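Local coordinates for squalene synthase HpnC (Alicyclobacillus acidocaldarius subsp. acidocaldarius, PDB 4HD1), which probably acts in the synthesis of squalene from isoprenoid diphosphates, as a member of the squalene/phytoene synthase family, at residues 154-165 / 223-234; 30-38 / 237-245. All coordinates share one frame; numbering follows the deposited sequence.

Contact 1 of 2, residues 154-165 / 223-234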
loop_
_atom_site.group_PDB
_atom_site.type_symbol
_atom_site.label_atom_id
_atom_site.label_comp_id
_atom_site.label_asym_id
_atom_site.label_seq_id
_atom_site.Cartn_x
_atom_site.Cartn_y
_atom_site.Cartn_z
ATOM N N ARG A 154 13.932 8.815 6.840
ATOM C CA ARG A 154 13.690 8.049 5.626
ATOM C C ARG A 154 12.256 7.526 5.532
ATOM O O ARG A 154 11.696 7.453 4.436
ATOM C CB ARG A 154 14.725 6.937 5.481
ATOM C CG ARG A 154 16.067 7.494 5.042
ATOM C CD ARG A 154 17.116 6.417 4.848
ATOM N NE ARG A 154 17.636 5.931 6.120
ATOM C CZ ARG A 154 18.732 5.190 6.249
ATOM N NH1 ARG A 154 19.449 4.849 5.181
ATOM N NH2 ARG A 154 19.114 4.793 7.456
ATOM N N ALA A 155 11.655 7.205 6.678
ATOM C CA ALA A 155 10.240 6.824 6.734
ATOM C C ALA A 155 9.352 7.969 6.243
ATOM O O ALA A 155 8.409 7.753 5.470
ATOM C CB ALA A 155 9.847 6.401 8.144
ATOM N N ARG A 156 9.679 9.186 6.681
ATOM C CA ARG A 156 8.945 10.391 6.305
ATOM C C ARG A 156 8.931 10.556 4.784
ATOM O O ARG A 156 7.884 10.803 4.193
ATOM C CB ARG A 156 9.570 11.610 7.000
ATOM C CG ARG A 156 8.776 12.903 6.905
ATOM C CD ARG A 156 9.509 14.074 7.558
ATOM N NE ARG A 156 10.850 14.318 7.007
ATOM C CZ ARG A 156 11.104 14.938 5.852
ATOM N NH1 ARG A 156 10.116 15.378 5.079
ATOM N NH2 ARG A 156 12.357 15.113 5.459
ATOM N N LEU A 157 10.090 10.383 4.160
ATOM C CA LEU A 157 10.216 10.459 2.703
ATOM C C LEU A 157 9.514 9.291 1.996
ATOM O O LEU A 157 8.897 9.469 0.940
ATOM C CB LEU A 157 11.694 10.501 2.312
ATOM C CG LEU A 157 12.504 11.670 2.874
ATOM C CD1 LEU A 157 13.990 11.419 2.676
ATOM C CD2 LEU A 157 12.087 12.990 2.227
ATOM N N SER A 158 9.618 8.099 2.584
ATOM C CA SER A 158 8.919 6.917 2.080
ATOM C C SER A 158 7.409 7.162 2.061
ATOM O O SER A 158 6.748 6.912 1.045
ATOM C CB SER A 158 9.268 5.685 2.922
ATOM O OG SER A 158 8.400 4.603 2.642
ATOM N N ASP A 159 6.880 7.681 3.170
ATOM C CA ASP A 159 5.449 7.983 3.276
ATOM C C ASP A 159 4.967 8.932 2.168
ATOM O O ASP A 159 3.884 8.725 1.602
ATOM C CB ASP A 159 5.103 8.549 4.657
ATOM C CG ASP A 159 5.376 7.561 5.799
ATOM O OD1 ASP A 159 5.574 6.335 5.565
ATOM O OD2 ASP A 159 5.391 8.034 6.957
ATOM N N ALA A 160 5.762 9.955 1.842
ATOM C CA ALA A 160 5.401 10.866 0.756
ATOM C C ALA A 160 5.167 10.085 -0.542
ATOM O O ALA A 160 4.196 10.331 -1.260
ATOM C CB ALA A 160 6.465 11.945 0.563
ATOM N N THR A 161 6.044 9.124 -0.821
ATOM C CA THR A 161 5.952 8.318 -2.039
ATOM C C THR A 161 4.793 7.320 -1.999
ATOM O O THR A 161 3.990 7.252 -2.946
ATOM C CB THR A 161 7.265 7.565 -2.304
ATOM O OG1 THR A 161 8.330 8.513 -2.380
ATOM C CG2 THR A 161 7.195 6.791 -3.617
ATOM N N CYS A 162 4.715 6.543 -0.919
ATOM C CA CYS A 162 3.626 5.583 -0.756
ATOM C C CYS A 162 2.247 6.274 -0.851
ATOM O O CYS A 162 1.365 5.802 -1.569
ATOM C CB CYS A 162 3.803 4.769 0.530
ATOM S SG CYS A 162 5.067 3.480 0.385
ATOM N N THR A 163 2.087 7.411 -0.175
ATOM C CA THR A 163 0.849 8.206 -0.261
ATOM C C THR A 163 0.591 8.748 -1.674
ATOM O O THR A 163 -0.543 8.670 -2.176
ATOM C CB THR A 163 0.854 9.362 0.758
ATOM O OG1 THR A 163 0.808 8.817 2.082
ATOM C CG2 THR A 163 -0.334 10.300 0.552
ATOM N N ALA A 164 1.631 9.288 -2.311
ATOM C CA ALA A 164 1.511 9.775 -3.681
ATOM C C ALA A 164 0.966 8.672 -4.578
ATOM O O ALA A 164 0.075 8.906 -5.393
ATOM C CB ALA A 164 2.855 10.270 -4.204
ATOM N N LEU A 165 1.495 7.466 -4.399
ATOM C CA LEU A 165 1.134 6.325 -5.228
ATOM C C LEU A 165 -0.332 5.918 -5.043
ATOM O O LEU A 165 -1.047 5.668 -6.029
ATOM C CB LEU A 165 2.075 5.157 -4.926
ATOM C CG LEU A 165 2.343 4.070 -5.968
ATOM C CD1 LEU A 165 2.489 4.603 -7.386
ATOM C CD2 LEU A 165 3.598 3.319 -5.556
ATOM N N LEU A 223 4.144 15.272 -3.725
ATOM C CA LEU A 223 4.563 14.179 -2.847
ATOM C C LEU A 223 5.634 13.279 -3.482
ATOM O O LEU A 223 6.605 12.904 -2.819
ATOM C CB LEU A 223 3.356 13.374 -2.348
ATOM C CG LEU A 223 2.483 14.118 -1.320
ATOM C CD1 LEU A 223 1.147 13.409 -1.129
ATOM C CD2 LEU A 223 3.210 14.326 0.013
ATOM N N PHE A 224 5.464 12.949 -4.760
ATOM C CA PHE A 224 6.527 12.290 -5.519
ATOM C C PHE A 224 7.840 13.081 -5.475
ATOM O O PHE A 224 8.887 12.513 -5.168
ATOM C CB PHE A 224 6.106 12.017 -6.970
ATOM C CG PHE A 224 5.228 10.811 -7.121
ATOM C CD1 PHE A 224 5.632 9.573 -6.620
ATOM C CD2 PHE A 224 3.997 10.901 -7.766
ATOM C CE1 PHE A 224 4.819 8.457 -6.751
ATOM C CE2 PHE A 224 3.180 9.783 -7.898
ATOM C CZ PHE A 224 3.595 8.562 -7.390
ATOM N N ASP A 225 7.768 14.385 -5.762
ATOM C CA ASP A 225 8.941 15.270 -5.744
ATOM C C ASP A 225 9.666 15.259 -4.403
ATOM O O ASP A 225 10.888 15.213 -4.359
ATOM C CB ASP A 225 8.550 16.710 -6.091
ATOM C CG ASP A 225 8.040 16.860 -7.514
ATOM O OD1 ASP A 225 8.108 15.882 -8.291
ATOM O OD2 ASP A 225 7.568 17.971 -7.851
ATOM N N GLU A 226 8.908 15.309 -3.312
ATOM C CA GLU A 226 9.483 15.205 -1.973
ATOM C C GLU A 226 10.033 13.792 -1.697
ATOM O O GLU A 226 11.104 13.640 -1.106
ATOM C CB GLU A 226 8.450 15.606 -0.917
ATOM C CG GLU A 226 9.037 15.899 0.455
ATOM C CD GLU A 226 7.992 15.982 1.563
ATOM O OE1 GLU A 226 6.767 15.968 1.274
ATOM O OE2 GLU A 226 8.403 16.061 2.744
ATOM N N GLY A 227 9.310 12.768 -2.137
ATOM C CA GLY A 227 9.716 11.376 -1.893
ATOM C C GLY A 227 11.027 10.987 -2.550
ATOM O O GLY A 227 11.847 10.268 -1.963
ATOM N N ARG A 228 11.206 11.481 -3.771
ATOM C CA ARG A 228 12.412 11.325 -4.587
ATOM C C ARG A 228 13.725 11.359 -3.802
ATOM O O ARG A 228 14.672 10.657 -4.141
ATOM C CB ARG A 228 12.435 12.460 -5.604
ATOM C CG ARG A 228 12.972 12.104 -6.968
ATOM C CD ARG A 228 13.181 13.385 -7.738
ATOM N NE ARG A 228 13.247 13.181 -9.180
ATOM C CZ ARG A 228 14.308 12.706 -9.831
ATOM N NH1 ARG A 228 14.260 12.574 -11.150
ATOM N NH2 ARG A 228 15.409 12.352 -9.174
ATOM N N ARG A 229 13.780 12.188 -2.764
ATOM C CA ARG A 229 14.999 12.360 -1.973
ATOM C C ARG A 229 15.490 11.052 -1.340
ATOM O O ARG A 229 16.690 10.860 -1.162
ATOM C CB ARG A 229 14.803 13.458 -0.913
ATOM C CG ARG A 229 16.024 13.764 -0.049
ATOM C CD ARG A 229 17.161 14.399 -0.836
ATOM N NE ARG A 229 18.401 14.398 -0.059
ATOM C CZ ARG A 229 19.622 14.428 -0.583
ATOM N NH1 ARG A 229 19.780 14.462 -1.903
ATOM N NH2 ARG A 229 20.690 14.414 0.211
ATOM N N LEU A 230 14.558 10.155 -1.022
ATOM C CA LEU A 230 14.881 8.849 -0.436
ATOM C C LEU A 230 15.821 8.020 -1.337
ATOM O O LEU A 230 16.684 7.263 -0.853
ATOM C CB LEU A 230 13.591 8.080 -0.114
ATOM C CG LEU A 230 13.698 6.733 0.606
ATOM C CD1 LEU A 230 14.489 6.847 1.907
ATOM C CD2 LEU A 230 12.327 6.101 0.853
ATOM N N GLU A 231 15.668 8.187 -2.647
ATOM C CA GLU A 231 16.528 7.499 -3.611
ATOM C C GLU A 231 18.027 7.761 -3.411
ATOM O O GLU A 231 18.846 6.955 -3.843
ATOM C CB GLU A 231 16.103 7.825 -5.046
ATOM C CG GLU A 231 14.733 7.256 -5.393
ATOM C CD GLU A 231 14.092 7.905 -6.607
ATOM O OE1 GLU A 231 14.816 8.462 -7.470
ATOM O OE2 GLU A 231 12.844 7.850 -6.701
ATOM N N SER A 232 18.390 8.860 -2.750
ATOM C CA SER A 232 19.804 9.152 -2.494
ATOM C C SER A 232 20.298 8.644 -1.139
ATOM O O SER A 232 21.457 8.870 -0.782
ATOM C CB SER A 232 20.070 10.658 -2.588
ATOM O OG SER A 232 19.536 11.194 -3.781
ATOM N N LEU A 233 19.429 7.968 -0.390
ATOM C CA LEU A 233 19.715 7.639 1.011
ATOM C C LEU A 233 19.662 6.141 1.313
ATOM O O LEU A 233 19.688 5.732 2.485
ATOM C CB LEU A 233 18.742 8.390 1.934
ATOM C CG LEU A 233 18.553 9.903 1.742
ATOM C CD1 LEU A 233 17.531 10.446 2.734
ATOM C CD2 LEU A 233 19.872 10.647 1.892
ATOM N N VAL A 234 19.589 5.324 0.261
ATOM C CA VAL A 234 19.403 3.878 0.414
ATOM C C VAL A 234 20.357 3.103 -0.501
ATOM O O VAL A 234 20.918 3.696 -1.424
ATOM C CB VAL A 234 17.932 3.465 0.153
ATOM C CG1 VAL A 234 17.010 4.119 1.171
ATOM C CG2 VAL A 234 17.495 3.822 -1.265
HETATM O O HOH W 1 8.896 9.445 -4.830
#

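Contact 2 of 2, residues 30-38 / 237-245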
loop_
_atom_site.group_PDB
_atom_site.type_symbol
_atom_site.label_atom_id
_atom_site.label_comp_id
_atom_site.label_asym_id
_atom_site.label_seq_id
_atom_site.Cartn_x
_atom_site.Cartn_y
_atom_site.Cartn_z
ATOM N N SER A 30 6.845 -9.789 -10.042
ATOM C CA SER A 30 8.171 -9.804 -10.662
ATOM C C SER A 30 8.758 -8.408 -10.854
ATOM O O SER A 30 9.968 -8.237 -10.810
ATOM C CB SER A 30 8.137 -10.539 -11.995
ATOM O OG SER A 30 8.180 -11.936 -11.794
ATOM N N VAL A 31 7.890 -7.425 -11.077
ATOM C CA VAL A 31 8.299 -6.030 -11.205
ATOM C C VAL A 31 8.567 -5.453 -9.818
ATOM O O VAL A 31 9.618 -4.859 -9.581
ATOM C CB VAL A 31 7.234 -5.172 -11.927
ATOM C CG1 VAL A 31 7.736 -3.751 -12.133
ATOM C CG2 VAL A 31 6.862 -5.784 -13.267
ATOM N N VAL A 32 7.610 -5.650 -8.912
ATOM C CA VAL A 32 7.695 -5.177 -7.520
ATOM C C VAL A 32 8.981 -5.648 -6.816
ATOM O O VAL A 32 9.475 -4.974 -5.904
ATOM C CB VAL A 32 6.421 -5.577 -6.710
ATOM C CG1 VAL A 32 6.571 -5.291 -5.217
ATOM C CG2 VAL A 32 5.187 -4.864 -7.250
ATOM N N SER A 33 9.529 -6.781 -7.262
ATOM C CA SER A 33 10.701 -7.387 -6.632
ATOM C C SER A 33 11.896 -7.570 -7.581
ATOM O O SER A 33 12.855 -8.283 -7.244
ATOM C CB SER A 33 10.317 -8.737 -6.037
ATOM O OG SER A 33 10.243 -9.702 -7.070
ATOM N N LEU A 34 11.834 -6.931 -8.752
ATOM C CA LEU A 34 12.866 -7.047 -9.802
ATOM C C LEU A 34 14.271 -6.613 -9.349
ATOM O O LEU A 34 15.276 -6.964 -9.974
ATOM C CB LEU A 34 12.426 -6.235 -11.031
ATOM C CG LEU A 34 13.286 -6.049 -12.284
ATOM C CD1 LEU A 34 13.346 -7.317 -13.121
ATOM C CD2 LEU A 34 12.723 -4.899 -13.105
ATOM N N PHE A 35 14.329 -5.855 -8.259
ATOM C CA PHE A 35 15.577 -5.298 -7.771
ATOM C C PHE A 35 16.035 -5.897 -6.460
ATOM O O PHE A 35 17.140 -5.615 -6.002
ATOM C CB PHE A 35 15.420 -3.803 -7.558
ATOM C CG PHE A 35 15.231 -3.030 -8.819
ATOM C CD1 PHE A 35 16.329 -2.630 -9.563
ATOM C CD2 PHE A 35 13.953 -2.694 -9.260
ATOM C CE1 PHE A 35 16.157 -1.898 -10.719
ATOM C CE2 PHE A 35 13.774 -1.969 -10.418
ATOM C CZ PHE A 35 14.878 -1.569 -11.146
ATOM N N VAL A 36 15.177 -6.702 -5.846
ATOM C CA VAL A 36 15.439 -7.218 -4.507
ATOM C C VAL A 36 16.461 -8.356 -4.580
ATOM O O VAL A 36 16.246 -9.331 -5.317
ATOM C CB VAL A 36 14.127 -7.668 -3.810
ATOM C CG1 VAL A 36 14.402 -8.163 -2.395
ATOM C CG2 VAL A 36 13.110 -6.523 -3.792
ATOM N N PRO A 37 17.578 -8.234 -3.818
ATOM C CA PRO A 37 18.614 -9.282 -3.800
ATOM C C PRO A 37 18.036 -10.605 -3.326
ATOM O O PRO A 37 17.090 -10.608 -2.532
ATOM C CB PRO A 37 19.645 -8.779 -2.769
ATOM C CG PRO A 37 19.237 -7.396 -2.392
ATOM C CD PRO A 37 17.814 -7.186 -2.803
ATOM N N ARG A 38 18.612 -11.716 -3.787
ATOM C CA ARG A 38 18.103 -13.043 -3.434
ATOM C C ARG A 38 17.963 -13.245 -1.933
ATOM O O ARG A 38 17.000 -13.862 -1.488
ATOM C CB ARG A 38 18.940 -14.170 -4.043
ATOM C CG ARG A 38 20.438 -14.008 -3.882
ATOM C CD ARG A 38 21.130 -15.353 -4.031
ATOM N NE ARG A 38 22.148 -15.297 -5.077
ATOM C CZ ARG A 38 21.904 -15.496 -6.371
ATOM N NH1 ARG A 38 20.670 -15.770 -6.792
ATOM N NH2 ARG A 38 22.897 -15.420 -7.248
ATOM N N ARG A 237 20.196 -0.892 -5.054
ATOM C CA ARG A 237 19.119 -1.823 -5.386
ATOM C C ARG A 237 17.752 -1.301 -4.918
ATOM O O ARG A 237 16.792 -1.300 -5.692
ATOM C CB ARG A 237 19.397 -3.206 -4.805
ATOM C CG ARG A 237 20.601 -3.911 -5.407
ATOM C CD ARG A 237 20.165 -4.838 -6.519
ATOM N NE ARG A 237 20.913 -6.094 -6.499
ATOM C CZ ARG A 237 20.414 -7.273 -6.861
ATOM N NH1 ARG A 237 19.149 -7.373 -7.255
ATOM N NH2 ARG A 237 21.180 -8.356 -6.810
ATOM N N LEU A 238 17.664 -0.848 -3.668
ATOM C CA LEU A 238 16.427 -0.229 -3.188
ATOM C C LEU A 238 16.141 1.093 -3.917
ATOM O O LEU A 238 14.980 1.399 -4.219
ATOM C CB LEU A 238 16.441 -0.034 -1.661
ATOM C CG LEU A 238 15.212 0.640 -1.015
ATOM C CD1 LEU A 238 13.904 -0.024 -1.421
ATOM C CD2 LEU A 238 15.342 0.667 0.499
ATOM N N ALA A 239 17.190 1.854 -4.224
ATOM C CA ALA A 239 17.017 3.133 -4.915
ATOM C C ALA A 239 16.324 2.955 -6.264
ATOM O O ALA A 239 15.360 3.660 -6.562
ATOM C CB ALA A 239 18.355 3.865 -5.075
ATOM N N ARG A 240 16.789 1.996 -7.062
ATOM C CA ARG A 240 16.185 1.727 -8.371
ATOM C C ARG A 240 14.744 1.225 -8.256
ATOM O O ARG A 240 13.898 1.562 -9.090
ATOM C CB ARG A 240 17.033 0.742 -9.172
ATOM C CG ARG A 240 18.424 1.244 -9.514
ATOM C CD ARG A 240 19.123 0.342 -10.523
ATOM N NE ARG A 240 20.522 0.127 -10.151
ATOM C CZ ARG A 240 21.009 -1.014 -9.669
ATOM N NH1 ARG A 240 20.226 -2.078 -9.520
ATOM N NH2 ARG A 240 22.289 -1.097 -9.345
ATOM N N GLN A 241 14.468 0.433 -7.221
ATOM C CA GLN A 241 13.107 -0.041 -6.952
ATOM C C GLN A 241 12.187 1.146 -6.678
ATOM O O GLN A 241 11.103 1.249 -7.259
ATOM C CB GLN A 241 13.083 -1.016 -5.768
ATOM C CG GLN A 241 11.838 -1.885 -5.691
ATOM C CD GLN A 241 11.757 -2.868 -6.849
ATOM O OE1 GLN A 241 12.478 -3.870 -6.889
ATOM N NE2 GLN A 241 10.886 -2.575 -7.808
ATOM N N LEU A 242 12.637 2.048 -5.803
ATOM C CA LEU A 242 11.881 3.259 -5.478
ATOM C C LEU A 242 11.684 4.138 -6.697
ATOM O O LEU A 242 10.581 4.627 -6.930
ATOM C CB LEU A 242 12.559 4.064 -4.367
ATOM C CG LEU A 242 12.541 3.421 -2.982
ATOM C CD1 LEU A 242 13.483 4.192 -2.074
ATOM C CD2 LEU A 242 11.135 3.354 -2.392
ATOM N N LYS A 243 12.746 4.326 -7.476
ATOM C CA LYS A 243 12.663 5.148 -8.679
ATOM C C LYS A 243 11.548 4.605 -9.566
ATOM O O LYS A 243 10.702 5.337 -10.082
ATOM C CB LYS A 243 14.000 5.160 -9.421
ATOM C CG LYS A 243 13.978 5.926 -10.738
ATOM C CD LYS A 243 15.396 6.228 -11.221
ATOM C CE LYS A 243 15.432 6.582 -12.700
ATOM N NZ LYS A 243 16.828 6.619 -13.232
ATOM N N LEU A 244 11.532 3.303 -9.712
ATOM C CA LEU A 244 10.583 2.669 -10.583
ATOM C C LEU A 244 9.136 2.754 -10.070
ATOM O O LEU A 244 8.219 2.977 -10.862
ATOM C CB LEU A 244 11.015 1.238 -10.811
ATOM C CG LEU A 244 10.002 0.370 -11.538
ATOM C CD1 LEU A 244 9.814 0.850 -12.976
ATOM C CD2 LEU A 244 10.483 -1.076 -11.524
ATOM N N TYR A 245 8.915 2.599 -8.766
ATOM C CA TYR A 245 7.588 2.904 -8.215
ATOM C C TYR A 245 7.210 4.348 -8.555
ATOM O O TYR A 245 6.084 4.609 -8.993
ATOM C CB TYR A 245 7.537 2.703 -6.697
ATOM C CG TYR A 245 7.829 1.295 -6.201
ATOM C CD1 TYR A 245 7.566 0.170 -6.993
ATOM C CD2 TYR A 245 8.336 1.092 -4.911
ATOM C CE1 TYR A 245 7.824 -1.113 -6.520
ATOM C CE2 TYR A 245 8.597 -0.183 -4.429
ATOM C CZ TYR A 245 8.336 -1.280 -5.235
ATOM O OH TYR A 245 8.597 -2.544 -4.754
#

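Contact 1 of 2, residues 154-165 / 223-234
With its CG anti to its own carbonyl carbon (chi1 -79°), Phe224 turns its ring back to Ala164, although its CB starts out away from segment 154-165. The Ala164 methyl consequently lies over the ring centre: CB is 3.5 Å from the centroid of Phe224 and 3° off the ring normal, a CH-pi contact. At the other end, a bend at the third torsion of Arg154 brings NH1 to Leu233 O at 2.8 Å. The carbonyl lies at the edge of the guanidinium, close to its plane, and the donor nearly along the C=O axis; NH2 of the same group is held by Asp151. The aliphatic part of Arg154 is used too, since CG touches Leu230 CD1 at 3.6 Å, while the CD2 branch of that leucine reaches Ser158 CB. Leu157 CD1 meets Leu233 CD1 at 3.7 Å, the two side chains crossing at about a right angle. The backbones come nearest where Gly227 faces Leu157, their CA atoms 4.7 Å apart. Gly227 CA thereby also packs on Thr161 OG1, and a CB here would collide with that hydroxyl. A water 2.7 Å from Thr161 OG1 donates to Phe224 O, bridging the helices through hydrogen bonds. On the exposed side Arg156 NH1 forms a salt bridge with Glu226 OE2 at 3.0 Å, and Arg156 NH2 has a second carboxylate in Glu153. The segment axes approach to 7.5 Å at 149°, a near-antiparallel pair whose closeness is consistent with Gly227, Ala160 and Ala164 at the interface, within the all-helical isoprenoid synthase fold of this family.

Contact 2 of 2, residues 30-38 / 237-245
The Phe35 ring and the Gln241 amide stand nearly perpendicular, their planes 78° apart; Phe35 has the largest area buried by the opposing segment, and Gln241 makes two of the four hydrogen bonds. One ring face lies on the helix backbone, with Arg240 C 3.9 Å above the plane of the Phe35 ring and over its centre. At the ring edge, near the plane, sit Gln241 OE1 and Leu244 CD2, the latter 3.6 Å from Phe35 CE2. Gln241 CG lies anti to the backbone N, and the side chain bends at chi2 (67°), which directs the amide into the type I turn of Ser33 to Val36. Its OE1 accepts from Phe35 N at 3.0 Å, and its NE2 donates to Val31 O at 3.2 Å, an oxygen that also receives Leu34 N. A leucine in place of Gln241 would probably leave Phe35 N without this acceptor and the turn less firmly tied to the helix. Tyr245 crosses Val32 at about a right angle, and its OH gives a bond of 2.8 Å to Val32 O, in the carbonyl plane and on a lone pair. Arg237 NH1 donates to Phe35 O, 2.9 Å away, from above the carbonyl plane, 71° out of it, while one guanidinium face rests near Pro37 CA. Val32 and Val36 pack on Tyr48 and Phe44, so the loop following helix 29-32 is packed between helices 41-56 and 236-257, while Leu238 carries helix 236-257 onto helix 137-146.

Overall arrangement
The two contacts adjoin, their centres about 15 Å apart, and touch directly: Leu230 packs on Leu242 and Val234 on Ala239. Contact 1 is the more buried, with ten of its eighteen touching residues buried against three of twelve in contact 2, and it covers 795 Å² against 546 Å². They share no helix: contact 1 joins helix 152-172 to helix 207-227 and the turn that follows it, while contact 2 fixes the end of helix 29-32 and the following turn to helix 236-257, the next helix after 207-227. Contact 1 rests mainly on apolar and small residues, with charged groups at its edge; contact 2 pairs one aromatic ring with four side-chain bonds to the loop backbone, three to carbonyls and one to an amide.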